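Local coordinates for protein putative sarcosine dimethylglycine methyltransferase (Galdieria sulphuraria, PDB 2O57) that is a putative sarcosine/dimethylglycine methyltransferase, probably transferring methyl groups from S-adenosylmethionine to the amine of glycine derivatives, at residues N267-R270 with G271-W275; H274-E277 with G278-G282. All coordinates share one frame; numbering follows the deposited sequence.

Contact 1: residues N267-R270 with G271-W275; sequences NMKR and GLEHW
Two successive turns of the long helix 262-280 meet here, joined by the alpha-helical ladder in which Leu272 N reaches Met268 O at 2.9 Å and Glu273 N reaches Lys269 O at 2.9 Å. The selenomethionine Met268 stretches its chain until CE lies 4.1 Å from Leu272 CD1; both apolar groups suit a face packed against helices 27-40 and 235-251. On another flank Lys269 and Glu273 run alongside each other: Lys269 CG lies 3.8 Å from Glu273 OE2, while the ammonium, Lys269 NZ, stays 6.8 Å from that oxygen. Glu273 also touches Lys246 of helix 235-251. A water donates to Glu273 OE1 and to Arg270 O, and lies above one face of the His274 ring, offset toward its rim. An alanine in place of Glu273 would probably leave this water with the carbonyl alone and strip Lys269 CG of its neighbour. Arg270, bent at chi3 (-77°), turns back so that NH2 gives a 2.6 Å bond to Asn267 OD1, which meets the guanidinium at its edge, in plane. Apolar residues toward the neighbouring helices and charged, hydrated ones on other flanks are consistent with an amphipathic helix at the surface of a globular domain.

Contact 2: residues H274-E277 with G278-G282; sequences HWIE and GGRAG
In Ile276 a chi1 of -66° sets CG1 anti to the carbonyl carbon and CG2 anti to the backbone N, while Arg280 runs extended from CG to NE; the two side chains therefore lie alongside, pointing the same way. Their meeting point is Ile276 CG2 against Arg280 NH2 at 3.4 Å, a van der Waals contact in which the methyl approaches the guanidinium obliquely. A long arginine fits this place: its aliphatic stem begins over the preceding turn, with Arg280 CG 3.4 Å from Ile276 O, and its charged end is carried outward; Arg280 also packs on Val239 of helix 235-251 and on Ile297 of the second subunit. Ile276 also packs on Tyr242 and Ser243 of helix 235-251.

Beneath these side chains the backbone is closely bonded. Gly278 N donates to His274 O, Gly279 N to Trp275 O at 3.0 Å, and Arg280 N to Ile276 O at 2.9 Å. The final rung, from Ala281 N to Glu277 O, is more bent at 135°, and the methyl of Ala281, its CB, rests 3.3 Å from that same Glu277 O. A beta carbon at Gly278 would lie rather close to His274 O, which is consistent with glycine there; its backbone also bonds with Leu284, tying the helix to strand 284-293. Gly282 then takes a positive phi of 70°, a conformation easiest for a residue without a side chain, and its N turns back to Gly279 O at 3.2 Å. With two bonds directed into the last turn, this is the Schellman motif that closes the C-terminal end of an alpha helix.

In the fold
Both contacts belong to helix 262-280 and share His274 and Trp275, with centres about 11 Å apart. Contact 1 is a surface stretch in mid-helix: charged and hydrated side chains line one flank, Leu272 is the buried member, and helices 27-40 and 235-251 cover the apolar side. Contact 2, partly buried, takes the helix to its end, where glycines replace side chains and main-chain bonds dominate; here the second subunit comes near. Trp275, stacked on Tyr242, fastens the shared turn to helix 235-251. After Gly282 the chain enters strand 284-293, which lies between 181-190 and 226-233, in the 3-2-1-4-5-7-6 order of the Rossmann-like methyltransferase sheet.

Contact 1: residues N267-R270 with G271-W275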
ATOM      1  N   ASN A 267     -10.429 -19.144  23.773  1.00 13.48           N
ATOM      2  CA  ASN A 267      -9.347 -18.151  23.898  1.00 14.23           C
ATOM      3  C   ASN A 267      -8.916 -17.584  22.544  1.00 13.78           C
ATOM      4  O   ASN A 267      -8.675 -16.371  22.425  1.00 12.83           O
ATOM      5  CB  ASN A 267      -8.074 -18.735  24.554  1.00 15.72           C
ATOM      6  CG  ASN A 267      -8.260 -19.076  26.042  1.00 21.33           C
ATOM      7  OD1 ASN A 267      -9.056 -18.454  26.729  1.00 26.32           O
ATOM      8  ND2 ASN A 267      -7.497 -20.060  26.537  1.00 24.83           N
HETATM    9  N   MSE A 268      -8.777 -18.462  21.551  1.00 12.72           N
HETATM   10  CA  MSE A 268      -8.437 -17.995  20.179  1.00 13.03           C
HETATM   11  C   MSE A 268      -9.508 -17.045  19.627  1.00 11.62           C
HETATM   12  O   MSE A 268      -9.186 -15.989  19.101  1.00 12.62           O
HETATM   13  CB  MSE A 268      -8.239 -19.154  19.214  1.00 12.53           C
HETATM   14  CG  MSE A 268      -7.613 -18.640  17.862  1.00 14.57           C
HETATM   15 SE   MSE A 268      -7.164 -20.074  16.681  1.00 15.65          SE
HETATM   16  CE  MSE A 268      -6.935 -18.989  15.091  1.00 16.20           C
ATOM     17  N   LYS A 269     -10.768 -17.465  19.695  1.00  9.86           N
ATOM     18  CA  LYS A 269     -11.919 -16.661  19.256  1.00 10.68           C
ATOM     19  C   LYS A 269     -11.935 -15.275  19.936  1.00  9.82           C
ATOM     20  O   LYS A 269     -12.144 -14.233  19.270  1.00  9.01           O
ATOM     21  CB  LYS A 269     -13.200 -17.480  19.534  1.00  9.20           C
ATOM     22  CG  LYS A 269     -14.529 -16.951  19.028  1.00 13.93           C
ATOM     23  CD  LYS A 269     -15.709 -17.917  19.404  1.00 12.71           C
ATOM     24  CE  LYS A 269     -15.387 -19.381  19.055  1.00 14.18           C
ATOM     25  NZ  LYS A 269     -16.408 -20.399  19.555  1.00 19.79           N
ATOM     26  N   ARG A 270     -11.694 -15.237  21.247  1.00 10.87           N
ATOM     27  CA  ARG A 270     -11.613 -13.939  21.932  1.00 11.59           C
ATOM     28  C   ARG A 270     -10.517 -13.059  21.352  1.00 11.23           C
ATOM     29  O   ARG A 270     -10.760 -11.879  21.107  1.00 11.05           O
ATOM     30  CB  ARG A 270     -11.439 -14.088  23.436  1.00 12.27           C
ATOM     31  CG  ARG A 270     -12.715 -14.530  24.116  1.00 16.64           C
ATOM     32  CD  ARG A 270     -12.549 -14.532  25.606  1.00 22.69           C
ATOM     33  NE  ARG A 270     -11.780 -15.693  26.061  1.00 24.72           N
ATOM     34  CZ  ARG A 270     -12.328 -16.833  26.472  1.00 26.85           C
ATOM     35  NH1 ARG A 270     -13.663 -16.976  26.482  1.00 25.55           N
ATOM     36  NH2 ARG A 270     -11.541 -17.826  26.871  1.00 24.82           N
ATOM     37  N   GLY A 271      -9.314 -13.616  21.165  1.00 10.88           N
ATOM     38  CA  GLY A 271      -8.208 -12.886  20.534  1.00 10.62           C
ATOM     39  C   GLY A 271      -8.545 -12.381  19.140  1.00 10.42           C
ATOM     40  O   GLY A 271      -8.248 -11.230  18.784  1.00 10.83           O
ATOM     41  N   LEU A 272      -9.182 -13.230  18.344  1.00  9.25           N
ATOM     42  CA  LEU A 272      -9.642 -12.818  17.007  1.00  9.37           C
ATOM     43  C   LEU A 272     -10.588 -11.623  17.109  1.00 10.26           C
ATOM     44  O   LEU A 272     -10.417 -10.631  16.389  1.00 10.98           O
ATOM     45  CB  LEU A 272     -10.291 -13.978  16.246  1.00  7.22           C
ATOM     46  CG  LEU A 272      -9.300 -15.134  15.880  1.00  6.71           C
ATOM     47  CD1 LEU A 272     -10.063 -16.343  15.362  1.00  4.21           C
ATOM     48  CD2 LEU A 272      -8.219 -14.678  14.897  1.00  7.34           C
ATOM     49  N   GLU A 273     -11.553 -11.708  18.012  1.00 10.15           N
ATOM     50  CA  GLU A 273     -12.514 -10.622  18.208  1.00 12.42           C
ATOM     51  C   GLU A 273     -11.811  -9.293  18.538  1.00 11.91           C
ATOM     52  O   GLU A 273     -12.261  -8.227  18.110  1.00 12.74           O
ATOM     53  CB  GLU A 273     -13.504 -10.988  19.315  1.00 10.64           C
ATOM     54  CG  GLU A 273     -14.545 -12.013  18.868  1.00 12.41           C
ATOM     55  CD  GLU A 273     -15.261 -12.701  20.039  1.00 13.96           C
ATOM     56  OE1 GLU A 273     -14.965 -12.387  21.217  1.00 14.84           O
ATOM     57  OE2 GLU A 273     -16.102 -13.592  19.781  1.00 16.08           O
ATOM     58  N   HIS A 274     -10.720  -9.366  19.309  1.00 12.18           N
ATOM     59  CA  HIS A 274      -9.955  -8.164  19.691  1.00 12.70           C
ATOM     60  C   HIS A 274      -9.310  -7.514  18.472  1.00 12.19           C
ATOM     61  O   HIS A 274      -9.293  -6.288  18.367  1.00 12.14           O
ATOM     62  CB  HIS A 274      -8.862  -8.481  20.721  1.00 13.42           C
ATOM     63  CG  HIS A 274      -9.374  -8.684  22.110  1.00 15.53           C
ATOM     64  ND1 HIS A 274     -10.372  -7.903  22.661  1.00 18.41           N
ATOM     65  CD2 HIS A 274      -9.004  -9.562  23.079  1.00 18.56           C
ATOM     66  CE1 HIS A 274     -10.624  -8.324  23.890  1.00 19.75           C
ATOM     67  NE2 HIS A 274      -9.804  -9.324  24.169  1.00 17.29           N
ATOM     68  N   TRP A 275      -8.752  -8.318  17.564  1.00 11.27           N
ATOM     69  CA  TRP A 275      -8.178  -7.771  16.347  1.00 11.16           C
ATOM     70  C   TRP A 275      -9.259  -7.111  15.509  1.00  9.85           C
ATOM     71  O   TRP A 275      -9.056  -6.029  15.002  1.00  9.94           O
ATOM     72  CB  TRP A 275      -7.485  -8.846  15.494  1.00 11.96           C
ATOM     73  CG  TRP A 275      -6.116  -9.205  16.007  1.00 14.47           C
ATOM     74  CD1 TRP A 275      -5.761 -10.366  16.614  1.00 18.19           C
ATOM     75  CD2 TRP A 275      -4.926  -8.403  15.934  1.00 17.01           C
ATOM     76  NE1 TRP A 275      -4.420 -10.350  16.923  1.00 18.10           N
ATOM     77  CE2 TRP A 275      -3.886  -9.150  16.540  1.00 18.49           C
ATOM     78  CE3 TRP A 275      -4.639  -7.125  15.424  1.00 16.76           C
ATOM     79  CZ2 TRP A 275      -2.578  -8.667  16.652  1.00 14.53           C
ATOM     80  CZ3 TRP A 275      -3.321  -6.630  15.539  1.00 13.94           C
ATOM     81  CH2 TRP A 275      -2.311  -7.415  16.137  1.00 16.06           C
TER
HETATM   82  O   HOH W   1     -13.160 -10.546  22.770  1.00 45.09           O

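Contact 2: residues H274-E277 with G278-G282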
ATOM      1  N   HIS A 274     -10.720  -9.366  19.309  1.00 12.18           N
ATOM      2  CA  HIS A 274      -9.955  -8.164  19.691  1.00 12.70           C
ATOM      3  C   HIS A 274      -9.310  -7.514  18.472  1.00 12.19           C
ATOM      4  O   HIS A 274      -9.293  -6.288  18.367  1.00 12.14           O
ATOM      5  CB  HIS A 274      -8.862  -8.481  20.721  1.00 13.42           C
ATOM      6  CG  HIS A 274      -9.374  -8.684  22.110  1.00 15.53           C
ATOM      7  ND1 HIS A 274     -10.372  -7.903  22.661  1.00 18.41           N
ATOM      8  CD2 HIS A 274      -9.004  -9.562  23.079  1.00 18.56           C
ATOM      9  CE1 HIS A 274     -10.624  -8.324  23.890  1.00 19.75           C
ATOM     10  NE2 HIS A 274      -9.804  -9.324  24.169  1.00 17.29           N
ATOM     11  N   TRP A 275      -8.752  -8.318  17.564  1.00 11.27           N
ATOM     12  CA  TRP A 275      -8.178  -7.771  16.347  1.00 11.16           C
ATOM     13  C   TRP A 275      -9.259  -7.111  15.509  1.00  9.85           C
ATOM     14  O   TRP A 275      -9.056  -6.029  15.002  1.00  9.94           O
ATOM     15  CB  TRP A 275      -7.485  -8.846  15.494  1.00 11.96           C
ATOM     16  CG  TRP A 275      -6.116  -9.205  16.007  1.00 14.47           C
ATOM     17  CD1 TRP A 275      -5.761 -10.366  16.614  1.00 18.19           C
ATOM     18  CD2 TRP A 275      -4.926  -8.403  15.934  1.00 17.01           C
ATOM     19  NE1 TRP A 275      -4.420 -10.350  16.923  1.00 18.10           N
ATOM     20  CE2 TRP A 275      -3.886  -9.150  16.540  1.00 18.49           C
ATOM     21  CE3 TRP A 275      -4.639  -7.125  15.424  1.00 16.76           C
ATOM     22  CZ2 TRP A 275      -2.578  -8.667  16.652  1.00 14.53           C
ATOM     23  CZ3 TRP A 275      -3.321  -6.630  15.539  1.00 13.94           C
ATOM     24  CH2 TRP A 275      -2.311  -7.415  16.137  1.00 16.06           C
ATOM     25  N   ILE A 276     -10.393  -7.789  15.357  1.00  9.82           N
ATOM     26  CA  ILE A 276     -11.507  -7.282  14.524  1.00  9.36           C
ATOM     27  C   ILE A 276     -12.009  -5.953  15.113  1.00  9.50           C
ATOM     28  O   ILE A 276     -12.111  -4.938  14.395  1.00  9.19           O
ATOM     29  CB  ILE A 276     -12.670  -8.330  14.452  1.00  9.47           C
ATOM     30  CG1 ILE A 276     -12.223  -9.600  13.701  1.00  8.64           C
ATOM     31  CG2 ILE A 276     -13.953  -7.715  13.808  1.00 10.94           C
ATOM     32  CD1 ILE A 276     -13.115 -10.851  14.001  1.00  9.50           C
ATOM     33  N   GLU A 277     -12.324  -5.968  16.406  1.00 10.32           N
ATOM     34  CA  GLU A 277     -12.813  -4.781  17.107  1.00 11.63           C
ATOM     35  C   GLU A 277     -11.825  -3.624  16.994  1.00 10.41           C
ATOM     36  O   GLU A 277     -12.239  -2.536  16.685  1.00  9.54           O
ATOM     37  CB  GLU A 277     -13.127  -5.088  18.590  1.00 11.75           C
ATOM     38  CG  GLU A 277     -14.405  -5.894  18.764  1.00 15.81           C
ATOM     39  CD  GLU A 277     -14.520  -6.663  20.117  1.00 18.41           C
ATOM     40  OE1 GLU A 277     -13.679  -6.445  21.046  1.00 26.02           O
ATOM     41  OE2 GLU A 277     -15.461  -7.507  20.224  1.00 25.23           O
ATOM     42  N   GLY A 278     -10.527  -3.874  17.219  1.00  9.45           N
ATOM     43  CA  GLY A 278      -9.489  -2.843  17.110  1.00  9.54           C
ATOM     44  C   GLY A 278      -9.368  -2.255  15.697  1.00 10.00           C
ATOM     45  O   GLY A 278      -9.149  -1.056  15.535  1.00  9.51           O
ATOM     46  N   GLY A 279      -9.531  -3.112  14.693  1.00 10.00           N
ATOM     47  CA  GLY A 279      -9.571  -2.710  13.304  1.00  9.87           C
ATOM     48  C   GLY A 279     -10.725  -1.788  13.031  1.00 10.37           C
ATOM     49  O   GLY A 279     -10.538  -0.712  12.449  1.00 11.18           O
ATOM     50  N   ARG A 280     -11.929  -2.198  13.429  1.00 10.48           N
ATOM     51  CA  ARG A 280     -13.124  -1.396  13.217  1.00 10.63           C
ATOM     52  C   ARG A 280     -13.125  -0.119  14.010  1.00 10.92           C
ATOM     53  O   ARG A 280     -13.808   0.814  13.610  1.00 10.58           O
ATOM     54  CB  ARG A 280     -14.387  -2.174  13.569  1.00 11.79           C
ATOM     55  CG  ARG A 280     -14.604  -3.317  12.668  1.00 13.29           C
ATOM     56  CD  ARG A 280     -16.031  -3.753  12.787  1.00 18.28           C
ATOM     57  NE  ARG A 280     -16.373  -4.312  11.505  1.00 22.95           N
ATOM     58  CZ  ARG A 280     -16.683  -5.580  11.305  1.00 23.92           C
ATOM     59  NH1 ARG A 280     -16.955  -6.000  10.071  1.00 24.00           N
ATOM     60  NH2 ARG A 280     -16.742  -6.415  12.338  1.00 26.66           N
ATOM     61  N   ALA A 281     -12.395  -0.086  15.131  1.00  9.75           N
ATOM     62  CA  ALA A 281     -12.311   1.103  15.994  1.00 10.26           C
ATOM     63  C   ALA A 281     -11.240   2.083  15.550  1.00  9.87           C
ATOM     64  O   ALA A 281     -11.067   3.123  16.155  1.00  9.19           O
ATOM     65  CB  ALA A 281     -12.083   0.690  17.494  1.00  9.69           C
ATOM     66  N   GLY A 282     -10.527   1.752  14.479  1.00 10.82           N
ATOM     67  CA  GLY A 282      -9.423   2.588  13.990  1.00 11.76           C
ATOM     68  C   GLY A 282      -8.207   2.588  14.895  1.00 11.89           C
ATOM     69  O   GLY A 282      -7.386   3.503  14.816  1.00 12.94           O
TER